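Local structure of DNA repair protein RecN (Deinococcus radiodurans, 4ABX) at residues Leu17-Gln20 / Val21-Ser25; Glu157-Ala160 / Gly161-Asp165; Asn38-Leu41 / Ser42-Asn46; Asp86-Val89 / Met90-Asn94. The protein probably takes part in the recombinational repair of damaged DNA as an ATP-binding, SMC-like protein, of which this chain is the coiled-coil domain. One frame throughout, in Å; residues are numbered along the deposited sequence.

Contact 1 (Leu17-Gln20 / Val21-Ser25); sequences LAFQ and VQEIS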
loop_
_atom_site.group_PDB
_atom_site.type_symbol
_atom_site.label_atom_id
_atom_site.label_comp_id
_atom_site.label_asym_id
_atom_site.label_seq_id
_atom_site.Cartn_x
_atom_site.Cartn_y
_atom_site.Cartn_z
ATOM N N LEU A 17 -54.938 5.623 -33.301
ATOM C CA LEU A 17 -54.118 5.267 -34.450
ATOM C C LEU A 17 -53.212 6.423 -34.867
ATOM O O LEU A 17 -52.034 6.222 -35.174
ATOM C CB LEU A 17 -55.006 4.829 -35.616
ATOM C CG LEU A 17 -55.881 3.600 -35.359
ATOM C CD1 LEU A 17 -56.994 3.496 -36.408
ATOM C CD2 LEU A 17 -55.035 2.331 -35.324
ATOM N N ALA A 18 -53.762 7.633 -34.876
ATOM C CA ALA A 18 -52.977 8.808 -35.233
ATOM C C ALA A 18 -51.765 8.936 -34.313
ATOM O O ALA A 18 -50.668 9.261 -34.763
ATOM C CB ALA A 18 -53.830 10.067 -35.174
ATOM N N PHE A 19 -51.973 8.670 -33.027
ATOM C CA PHE A 19 -50.910 8.760 -32.028
ATOM C C PHE A 19 -49.841 7.694 -32.253
ATOM O O PHE A 19 -48.642 7.955 -32.132
ATOM C CB PHE A 19 -51.496 8.621 -30.614
ATOM C CG PHE A 19 -50.458 8.430 -29.543
ATOM C CD1 PHE A 19 -49.934 7.172 -29.284
ATOM C CD2 PHE A 19 -50.000 9.508 -28.800
ATOM C CE1 PHE A 19 -48.974 6.991 -28.304
ATOM C CE2 PHE A 19 -49.042 9.334 -27.815
ATOM C CZ PHE A 19 -48.527 8.075 -27.567
ATOM N N GLN A 20 -50.280 6.487 -32.580
ATOM C CA GLN A 20 -49.354 5.396 -32.834
ATOM C C GLN A 20 -48.518 5.639 -34.093
ATOM O O GLN A 20 -47.308 5.408 -34.098
ATOM C CB GLN A 20 -50.109 4.070 -32.904
ATOM C CG GLN A 20 -50.558 3.579 -31.537
ATOM C CD GLN A 20 -51.534 2.416 -31.604
ATOM O OE1 GLN A 20 -52.091 2.114 -32.659
ATOM N NE2 GLN A 20 -51.743 1.755 -30.469
ATOM N N VAL A 21 -49.165 6.134 -35.141
ATOM C CA VAL A 21 -48.483 6.468 -36.392
ATOM C C VAL A 21 -47.449 7.570 -36.186
ATOM O O VAL A 21 -46.320 7.475 -36.671
ATOM C CB VAL A 21 -49.494 6.897 -37.479
ATOM C CG1 VAL A 21 -48.788 7.574 -38.652
ATOM C CG2 VAL A 21 -50.319 5.696 -37.943
ATOM N N GLN A 22 -47.840 8.612 -35.459
ATOM C CA GLN A 22 -46.930 9.703 -35.132
ATOM C C GLN A 22 -45.722 9.190 -34.350
ATOM O O GLN A 22 -44.582 9.537 -34.668
ATOM C CB GLN A 22 -47.653 10.787 -34.328
ATOM C CG GLN A 22 -46.809 12.017 -34.035
ATOM C CD GLN A 22 -47.573 13.086 -33.263
ATOM O OE1 GLN A 22 -48.597 12.808 -32.632
ATOM N NE2 GLN A 22 -47.079 14.319 -33.317
ATOM N N GLU A 23 -45.969 8.369 -33.328
ATOM C CA GLU A 23 -44.879 7.864 -32.487
ATOM C C GLU A 23 -43.820 7.135 -33.303
ATOM O O GLU A 23 -42.623 7.387 -33.159
ATOM C CB GLU A 23 -45.393 6.941 -31.373
ATOM C CG GLU A 23 -44.276 6.462 -30.453
ATOM C CD GLU A 23 -44.762 5.588 -29.304
ATOM O OE1 GLU A 23 -45.824 4.943 -29.434
ATOM O OE2 GLU A 23 -44.068 5.546 -28.267
ATOM N N ILE A 24 -44.271 6.219 -34.151
ATOM C CA ILE A 24 -43.382 5.453 -35.014
ATOM C C ILE A 24 -42.658 6.332 -36.043
ATOM O O ILE A 24 -41.471 6.146 -36.320
ATOM C CB ILE A 24 -44.174 4.337 -35.734
ATOM C CG1 ILE A 24 -44.589 3.262 -34.727
ATOM C CG2 ILE A 24 -43.364 3.742 -36.892
ATOM C CD1 ILE A 24 -45.677 2.314 -35.236
ATOM N N SER A 25 -43.370 7.301 -36.602
ATOM C CA SER A 25 -42.809 8.117 -37.670
ATOM C C SER A 25 -41.752 9.077 -37.143
ATOM O O SER A 25 -40.778 9.381 -37.834
ATOM C CB SER A 25 -43.918 8.885 -38.397
ATOM O OG SER A 25 -44.905 7.984 -38.868
HETATM O O HOH W 1 -47.550 10.283 -30.799
#
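Val21 N donates to Leu17 O at 2.9 Å, and Gln22, Glu23 and Ile24 repeat this i to i+4 bond with Ala18, Phe19 and Gln20, making one unbroken alpha helix. Phe19 and Glu23 stand one turn apart, the ring exposed and the glutamate turned to helix 121-141. The phenyl CE1 comes 3.9 Å from Glu23 OE1, a loose meeting in which ring and carboxylate planes stand 60° apart. Glu23 does its polar work elsewhere: OE1 is hydrogen-bonded to Tyr141 OH and OE2 forms a salt bridge with Lys140. A water donates to Phe19 O at 2.9 Å and reaches Gln22 OE1 at 3.3 Å; it also lies over one face of the Phe19 ring, offset toward the rim. Val21 has CG2 beside its own backbone N, which brings this methyl 3.3 Å from Leu17 O; a branched, apolar residue suits the place because it packs on Ala155 of helix 145-169. One turn on, Ser25 OG folds back to donate to Val21 O at 2.7 Å, while Ser25 N reaches the same oxygen from the other face of its carbonyl plane. Leu17 also packs on helix 145-169 and Ile24 on Tyr141, as expected of an amphipathic helix in an antiparallel coiled coil.

Contact 2 (Glu157-Ala160 / Gly161-Asp165); sequences EELA and GLEED
Leu159 carries CG anti to its amide nitrogen (chi1 172°), whereas Glu163, one turn later, has chi1 -64°, which sends CG back alongside its own nitrogen and toward the leucine. The two chains therefore meet on one flank of helix 145-169, a member of the antiparallel coiled coil whose partner here is helix 6-27. Leu159 CD1 lies 3.7 Å from Glu163 OE2 as the side chains slant across each other. The extended glutamate also passes close over the backbone: its CG is 3.2 Å from Leu159 O, the carbonyl that accepts Glu163 N at 3.1 Å. A glutamate suits such a partly exposed border position, its chain from CG to the carboxylate lying along Leu159 CD1. With an alanine here, Leu159 would probably lose the cover on this flank and its CD1 methyl would be left with a gap beside it. Leu159 and Leu162 are the apolar residues that face helix 6-27, on Ile14 and Gln13 respectively, and Glu158 leans on Leu17 of that helix. Between these leucines come small Ala160, exposed, and Gly161, whose N donates to Glu157 O at 3.2 Å. Leu162 N reaches Glu158 O in the carbonyl plane, and Leu162 CG sits 3.6 Å from that same oxygen.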
loop_
_atom_site.group_PDB
_atom_site.type_symbol
_atom_site.label_atom_id
_atom_site.label_comp_id
_atom_site.label_asym_id
_atom_site.label_seq_id
_atom_site.Cartn_x
_atom_site.Cartn_y
_atom_site.Cartn_z
ATOM N N GLU A 157 -53.258 2.835 -42.657
ATOM C CA GLU A 157 -54.331 2.418 -43.546
ATOM C C GLU A 157 -55.665 2.377 -42.806
ATOM O O GLU A 157 -56.671 2.910 -43.279
ATOM C CB GLU A 157 -54.024 1.053 -44.168
ATOM C CG GLU A 157 -55.168 0.508 -45.008
ATOM C CD GLU A 157 -54.765 -0.680 -45.852
ATOM O OE1 GLU A 157 -53.912 -1.474 -45.403
ATOM O OE2 GLU A 157 -55.302 -0.816 -46.973
ATOM N N GLU A 158 -55.674 1.748 -41.636
ATOM C CA GLU A 158 -56.900 1.671 -40.854
ATOM C C GLU A 158 -57.417 3.078 -40.536
ATOM O O GLU A 158 -58.608 3.358 -40.649
ATOM C CB GLU A 158 -56.665 0.868 -39.576
ATOM C CG GLU A 158 -57.933 0.604 -38.783
ATOM C CD GLU A 158 -57.659 -0.018 -37.430
ATOM O OE1 GLU A 158 -56.520 -0.475 -37.201
ATOM O OE2 GLU A 158 -58.588 -0.053 -36.596
ATOM N N LEU A 159 -56.501 3.965 -40.168
ATOM C CA LEU A 159 -56.834 5.353 -39.869
ATOM C C LEU A 159 -57.507 6.063 -41.051
ATOM O O LEU A 159 -58.466 6.813 -40.870
ATOM C CB LEU A 159 -55.567 6.109 -39.444
ATOM C CG LEU A 159 -55.661 7.625 -39.272
ATOM C CD1 LEU A 159 -56.693 7.986 -38.211
ATOM C CD2 LEU A 159 -54.298 8.193 -38.919
ATOM N N ALA A 160 -57.006 5.831 -42.260
ATOM C CA ALA A 160 -57.581 6.463 -43.439
ATOM C C ALA A 160 -59.024 6.018 -43.670
ATOM O O ALA A 160 -59.877 6.821 -44.058
ATOM C CB ALA A 160 -56.730 6.183 -44.671
ATOM N N GLY A 161 -59.294 4.737 -43.438
ATOM C CA GLY A 161 -60.631 4.201 -43.627
ATOM C C GLY A 161 -61.619 4.808 -42.651
ATOM O O GLY A 161 -62.770 5.082 -42.998
ATOM N N LEU A 162 -61.169 5.031 -41.422
ATOM C CA LEU A 162 -62.036 5.607 -40.399
ATOM C C LEU A 162 -62.351 7.072 -40.680
ATOM O O LEU A 162 -63.491 7.510 -40.535
ATOM C CB LEU A 162 -61.419 5.445 -39.009
ATOM C CG LEU A 162 -61.377 4.002 -38.502
ATOM C CD1 LEU A 162 -60.801 3.934 -37.096
ATOM C CD2 LEU A 162 -62.762 3.381 -38.546
ATOM N N GLU A 163 -61.338 7.825 -41.090
ATOM C CA GLU A 163 -61.529 9.224 -41.442
ATOM C C GLU A 163 -62.510 9.368 -42.605
ATOM O O GLU A 163 -63.326 10.289 -42.627
ATOM C CB GLU A 163 -60.188 9.873 -41.784
ATOM C CG GLU A 163 -59.226 9.927 -40.609
ATOM C CD GLU A 163 -57.892 10.537 -40.974
ATOM O OE1 GLU A 163 -57.500 10.447 -42.156
ATOM O OE2 GLU A 163 -57.236 11.112 -40.081
ATOM N N GLU A 164 -62.432 8.452 -43.565
ATOM C CA GLU A 164 -63.347 8.473 -44.700
ATOM C C GLU A 164 -64.778 8.170 -44.267
ATOM O O GLU A 164 -65.728 8.781 -44.767
ATOM C CB GLU A 164 -62.906 7.479 -45.776
ATOM C CG GLU A 164 -63.791 7.492 -47.014
ATOM C CD GLU A 164 -63.374 6.462 -48.041
ATOM O OE1 GLU A 164 -62.371 6.694 -48.750
ATOM O OE2 GLU A 164 -64.051 5.417 -48.141
ATOM N N ASP A 165 -64.931 7.226 -43.341
ATOM C CA ASP A 165 -66.251 6.865 -42.835
ATOM C C ASP A 165 -66.905 8.066 -42.163
ATOM O O ASP A 165 -68.111 8.279 -42.285
ATOM C CB ASP A 165 -66.158 5.702 -41.843
ATOM C CG ASP A 165 -65.654 4.423 -42.483
ATOM O OD1 ASP A 165 -65.876 4.234 -43.697
ATOM O OD2 ASP A 165 -65.035 3.602 -41.772
#

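Contact 3 (Asn38-Leu41 / Ser42-Asn46); sequences NTEL and SRLSN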
loop_
_atom_site.group_PDB
_atom_site.type_symbol
_atom_site.label_atom_id
_atom_site.label_comp_id
_atom_site.label_asym_id
_atom_site.label_seq_id
_atom_site.Cartn_x
_atom_site.Cartn_y
_atom_site.Cartn_z
ATOM N N ASN A 38 -25.215 -1.940 -32.525
ATOM C CA ASN A 38 -24.692 -2.912 -31.565
ATOM C C ASN A 38 -23.179 -3.075 -31.672
ATOM O O ASN A 38 -22.481 -3.205 -30.667
ATOM C CB ASN A 38 -25.349 -4.283 -31.754
ATOM C CG ASN A 38 -26.784 -4.326 -31.265
ATOM O OD1 ASN A 38 -27.610 -5.062 -31.807
ATOM N ND2 ASN A 38 -27.086 -3.547 -30.237
ATOM N N THR A 39 -22.682 -3.099 -32.901
ATOM C CA THR A 39 -21.247 -3.194 -33.138
ATOM C C THR A 39 -20.522 -1.964 -32.589
ATOM O O THR A 39 -19.481 -2.079 -31.944
ATOM C CB THR A 39 -20.951 -3.372 -34.644
ATOM O OG1 THR A 39 -21.330 -4.694 -35.043
ATOM C CG2 THR A 39 -19.475 -3.164 -34.937
ATOM N N GLU A 40 -21.091 -0.788 -32.829
ATOM C CA GLU A 40 -20.509 0.465 -32.355
ATOM C C GLU A 40 -20.624 0.608 -30.825
ATOM O O GLU A 40 -19.718 1.123 -30.169
ATOM C CB GLU A 40 -21.157 1.649 -33.083
ATOM C CG GLU A 40 -20.532 3.003 -32.795
ATOM C CD GLU A 40 -19.149 3.185 -33.408
ATOM O OE1 GLU A 40 -18.554 2.208 -33.922
ATOM O OE2 GLU A 40 -18.653 4.329 -33.361
ATOM N N LEU A 41 -21.734 0.136 -30.260
ATOM C CA LEU A 41 -21.902 0.094 -28.805
ATOM C C LEU A 41 -20.795 -0.710 -28.107
ATOM O O LEU A 41 -20.230 -0.279 -27.088
ATOM C CB LEU A 41 -23.263 -0.510 -28.444
ATOM C CG LEU A 41 -23.556 -0.630 -26.946
ATOM C CD1 LEU A 41 -23.664 0.745 -26.323
ATOM C CD2 LEU A 41 -24.823 -1.446 -26.694
ATOM N N SER A 42 -20.503 -1.893 -28.638
ATOM C CA SER A 42 -19.442 -2.725 -28.072
ATOM C C SER A 42 -18.087 -2.043 -28.220
ATOM O O SER A 42 -17.282 -2.033 -27.286
ATOM C CB SER A 42 -19.399 -4.095 -28.751
ATOM O OG SER A 42 -20.582 -4.824 -28.498
ATOM N N ARG A 43 -17.831 -1.483 -29.399
ATOM C CA ARG A 43 -16.558 -0.821 -29.660
ATOM C C ARG A 43 -16.319 0.304 -28.663
ATOM O O ARG A 43 -15.238 0.405 -28.091
ATOM C CB ARG A 43 -16.496 -0.270 -31.088
ATOM C CG ARG A 43 -15.124 0.303 -31.460
ATOM C CD ARG A 43 -15.123 0.977 -32.830
ATOM N NE ARG A 43 -15.905 2.213 -32.856
ATOM C CZ ARG A 43 -15.442 3.403 -32.472
ATOM N NH1 ARG A 43 -14.200 3.525 -32.023
ATOM N NH2 ARG A 43 -16.223 4.473 -32.534
ATOM N N LEU A 44 -17.330 1.145 -28.457
ATOM C CA LEU A 44 -17.203 2.296 -27.564
ATOM C C LEU A 44 -17.206 1.897 -26.092
ATOM O O LEU A 44 -16.468 2.466 -25.282
ATOM C CB LEU A 44 -18.317 3.317 -27.825
ATOM C CG LEU A 44 -18.231 4.091 -29.145
ATOM C CD1 LEU A 44 -19.588 4.663 -29.545
ATOM C CD2 LEU A 44 -17.189 5.192 -29.056
ATOM N N SER A 45 -18.051 0.937 -25.736
ATOM C CA SER A 45 -18.088 0.466 -24.358
ATOM C C SER A 45 -16.730 -0.123 -23.983
ATOM O O SER A 45 -16.205 0.139 -22.901
ATOM C CB SER A 45 -19.194 -0.573 -24.157
ATOM O OG SER A 45 -19.240 -0.998 -22.803
ATOM N N ASN A 46 -16.152 -0.908 -24.886
ATOM C CA ASN A 46 -14.840 -1.497 -24.628
ATOM C C ASN A 46 -13.741 -0.457 -24.441
ATOM O O ASN A 46 -12.873 -0.622 -23.582
ATOM C CB ASN A 46 -14.465 -2.504 -25.712
ATOM C CG ASN A 46 -15.299 -3.756 -25.633
ATOM O OD1 ASN A 46 -16.164 -3.872 -24.765
ATOM N ND2 ASN A 46 -15.058 -4.696 -26.539
HETATM O O HOH W 2 -23.373 -4.939 -28.636
#
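Asn38 O begins the ladder by accepting Ser42 N at 3.1 Å, and a water that donates to this same carbonyl also bonds Ser42 OG at 2.8 Å; serine suits the place because its short hydroxyl can share a water with the carbonyl one turn back. Thr39 O takes Arg43 N in the next i to i+4 bond. Glu40 follows and carries the contact. Its chain is bent at chi2 (71°), which swings the carboxylate alongside Arg43 three residues ahead. Arg43 grips it side-on in a salt bridge: NE gives to OE1 at 2.9 Å and NH2 to OE2 at 2.6 Å, the latter almost straight at 177°. Both oxygens lie in the guanidinium plane but are met from above the carboxylate plane, the two groups being turned 43° apart. Glu40 CG also touches Leu44 CD1 at 3.8 Å. Replacing this glutamate with an alanine would probably leave the Arg43 guanidinium without its mate and free to turn. Leu41 closes the segment, its carbonyl accepting Ser45 N at 2.8 Å while its side chain packs on Leu124 and Leu131 of helix 121-141. The paired charges form an intrahelical i to i+3 salt bridge on the surface of a coiled-coil helix, its strength probably tempered by solvent.

Contact 4 (Asp86-Val89 / Met90-Asn94); sequences DETV and MQLQN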
loop_
_atom_site.group_PDB
_atom_site.type_symbol
_atom_site.label_atom_id
_atom_site.label_comp_id
_atom_site.label_asym_id
_atom_site.label_seq_id
_atom_site.Cartn_x
_atom_site.Cartn_y
_atom_site.Cartn_z
ATOM N N ASP A 86 23.352 -4.503 8.139
ATOM C CA ASP A 86 23.149 -5.849 7.626
ATOM C C ASP A 86 23.128 -5.926 6.102
ATOM O O ASP A 86 22.308 -5.282 5.446
ATOM C CB ASP A 86 21.894 -6.476 8.233
ATOM C CG ASP A 86 21.713 -7.919 7.814
ATOM O OD1 ASP A 86 22.391 -8.795 8.384
ATOM O OD2 ASP A 86 20.906 -8.173 6.900
ATOM N N GLU A 87 24.041 -6.720 5.551
ATOM C CA GLU A 87 24.181 -6.853 4.103
ATOM C C GLU A 87 22.904 -7.388 3.461
ATOM O O GLU A 87 22.491 -6.920 2.398
ATOM C CB GLU A 87 25.374 -7.752 3.761
ATOM C CG GLU A 87 25.945 -7.526 2.366
ATOM C CD GLU A 87 27.423 -7.896 2.269
ATOM O OE1 GLU A 87 27.765 -9.065 2.555
ATOM O OE2 GLU A 87 28.243 -7.014 1.915
ATOM N N THR A 88 22.278 -8.361 4.115
ATOM C CA THR A 88 21.051 -8.963 3.602
ATOM C C THR A 88 19.880 -7.973 3.574
ATOM O O THR A 88 19.165 -7.882 2.574
ATOM C CB THR A 88 20.661 -10.231 4.393
ATOM O OG1 THR A 88 21.676 -11.227 4.217
ATOM C CG2 THR A 88 19.330 -10.791 3.898
ATOM N N VAL A 89 19.678 -7.241 4.665
ATOM C CA VAL A 89 18.662 -6.188 4.681
ATOM C C VAL A 89 18.965 -5.128 3.615
ATOM O O VAL A 89 18.075 -4.708 2.879
ATOM C CB VAL A 89 18.514 -5.534 6.073
ATOM C CG1 VAL A 89 17.622 -4.301 6.009
ATOM C CG2 VAL A 89 17.948 -6.537 7.074
ATOM N N MET A 90 20.225 -4.711 3.521
ATOM C CA MET A 90 20.609 -3.728 2.514
ATOM C C MET A 90 20.237 -4.214 1.109
ATOM O O MET A 90 19.674 -3.462 0.307
ATOM C CB MET A 90 22.102 -3.399 2.590
ATOM C CG MET A 90 22.610 -2.610 1.381
ATOM S SD MET A 90 24.305 -1.998 1.529
ATOM C CE MET A 90 24.134 -0.870 2.920
ATOM N N GLN A 91 20.529 -5.477 0.822
ATOM C CA GLN A 91 20.203 -6.046 -0.486
ATOM C C GLN A 91 18.696 -6.055 -0.767
ATOM O O GLN A 91 18.258 -5.641 -1.840
ATOM C CB GLN A 91 20.770 -7.458 -0.630
ATOM C CG GLN A 91 20.455 -8.100 -1.972
ATOM C CD GLN A 91 21.301 -9.327 -2.246
ATOM O OE1 GLN A 91 22.395 -9.477 -1.695
ATOM N NE2 GLN A 91 20.801 -10.213 -3.102
ATOM N N LEU A 92 17.911 -6.533 0.196
ATOM C CA LEU A 92 16.460 -6.539 0.061
ATOM C C LEU A 92 15.910 -5.127 -0.139
ATOM O O LEU A 92 14.974 -4.923 -0.909
ATOM C CB LEU A 92 15.804 -7.190 1.281
ATOM C CG LEU A 92 16.036 -8.687 1.465
ATOM C CD1 LEU A 92 15.661 -9.125 2.883
ATOM C CD2 LEU A 92 15.264 -9.486 0.416
ATOM N N GLN A 93 16.495 -4.151 0.552
ATOM C CA GLN A 93 16.087 -2.759 0.383
ATOM C C GLN A 93 16.308 -2.293 -1.051
ATOM O O GLN A 93 15.462 -1.605 -1.634
ATOM C CB GLN A 93 16.839 -1.831 1.343
ATOM C CG GLN A 93 16.272 -0.409 1.372
ATOM C CD GLN A 93 17.186 0.585 2.062
ATOM O OE1 GLN A 93 18.407 0.453 2.019
ATOM N NE2 GLN A 93 16.596 1.586 2.706
ATOM N N ASN A 94 17.453 -2.662 -1.617
ATOM C CA ASN A 94 17.759 -2.322 -3.003
ATOM C C ASN A 94 16.813 -3.005 -3.990
ATOM O O ASN A 94 16.354 -2.387 -4.947
ATOM C CB ASN A 94 19.218 -2.642 -3.334
ATOM C CG ASN A 94 20.185 -1.620 -2.761
ATOM O OD1 ASN A 94 21.287 -1.964 -2.332
ATOM N ND2 ASN A 94 19.781 -0.353 -2.761
#
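Asp86 O accepts Met90 N at 2.9 Å, the first of four backbone bonds that start helix 87-115; Glu87, Thr88 and Val89 likewise accept from Gln91, Leu92 and Gln93. Capping comes next. Asp86 is the N-cap, and its CG, anti to the amide nitrogen (chi1 -175°), is placed so that OD2 takes Val89 N at 2.7 Å from the anti side. An aspartate fits here because its short carboxylate can turn back to an amide of the first turn, and its charge would probably also be favourable at the positive end of the helix dipole. The cap marks the turn of a helical hairpin in which helix 68-83 runs back against helix 87-115: Met90 packs on Ala83, and Gln93, extended, uses NE2 to bond Val76 O while resting on Leu79. Side-chain packing makes up the remainder. Thr88 and Leu92 lie side by side, CG2 and CD1 in loose contact at 4.2 Å. Apolar residues suit positions 89 and 92, for Val89 and Leu92 are buried and pack on Ile50 and Leu110 of the second subunit, while the more exposed Thr88 touches Val113 of that subunit.

Overall arrangement
Contacts 1 and 2, with centres 14 Å apart, touch across the antiparallel pair of helices 6-27 and 145-169, where Leu17 CD1 lies 3.9 Å from Leu162 CD1. Contact 3 sits near the middle of the chain, its centre about 30 Å from that of contact 1. Contact 4 is on the other side of the chain's centre, about 78 Å from contact 1 and 92 Å from contact 2, centre to centre. Contacts 3 and 4, about 50 Å apart, both meet the second subunit: Asn46 packs on its Tyr85 and Asp86 on its Ile50. The chain's two ends lie near contacts 1 and 2, consistent with an SMC-like ATPase head, absent from this fragment, joining there.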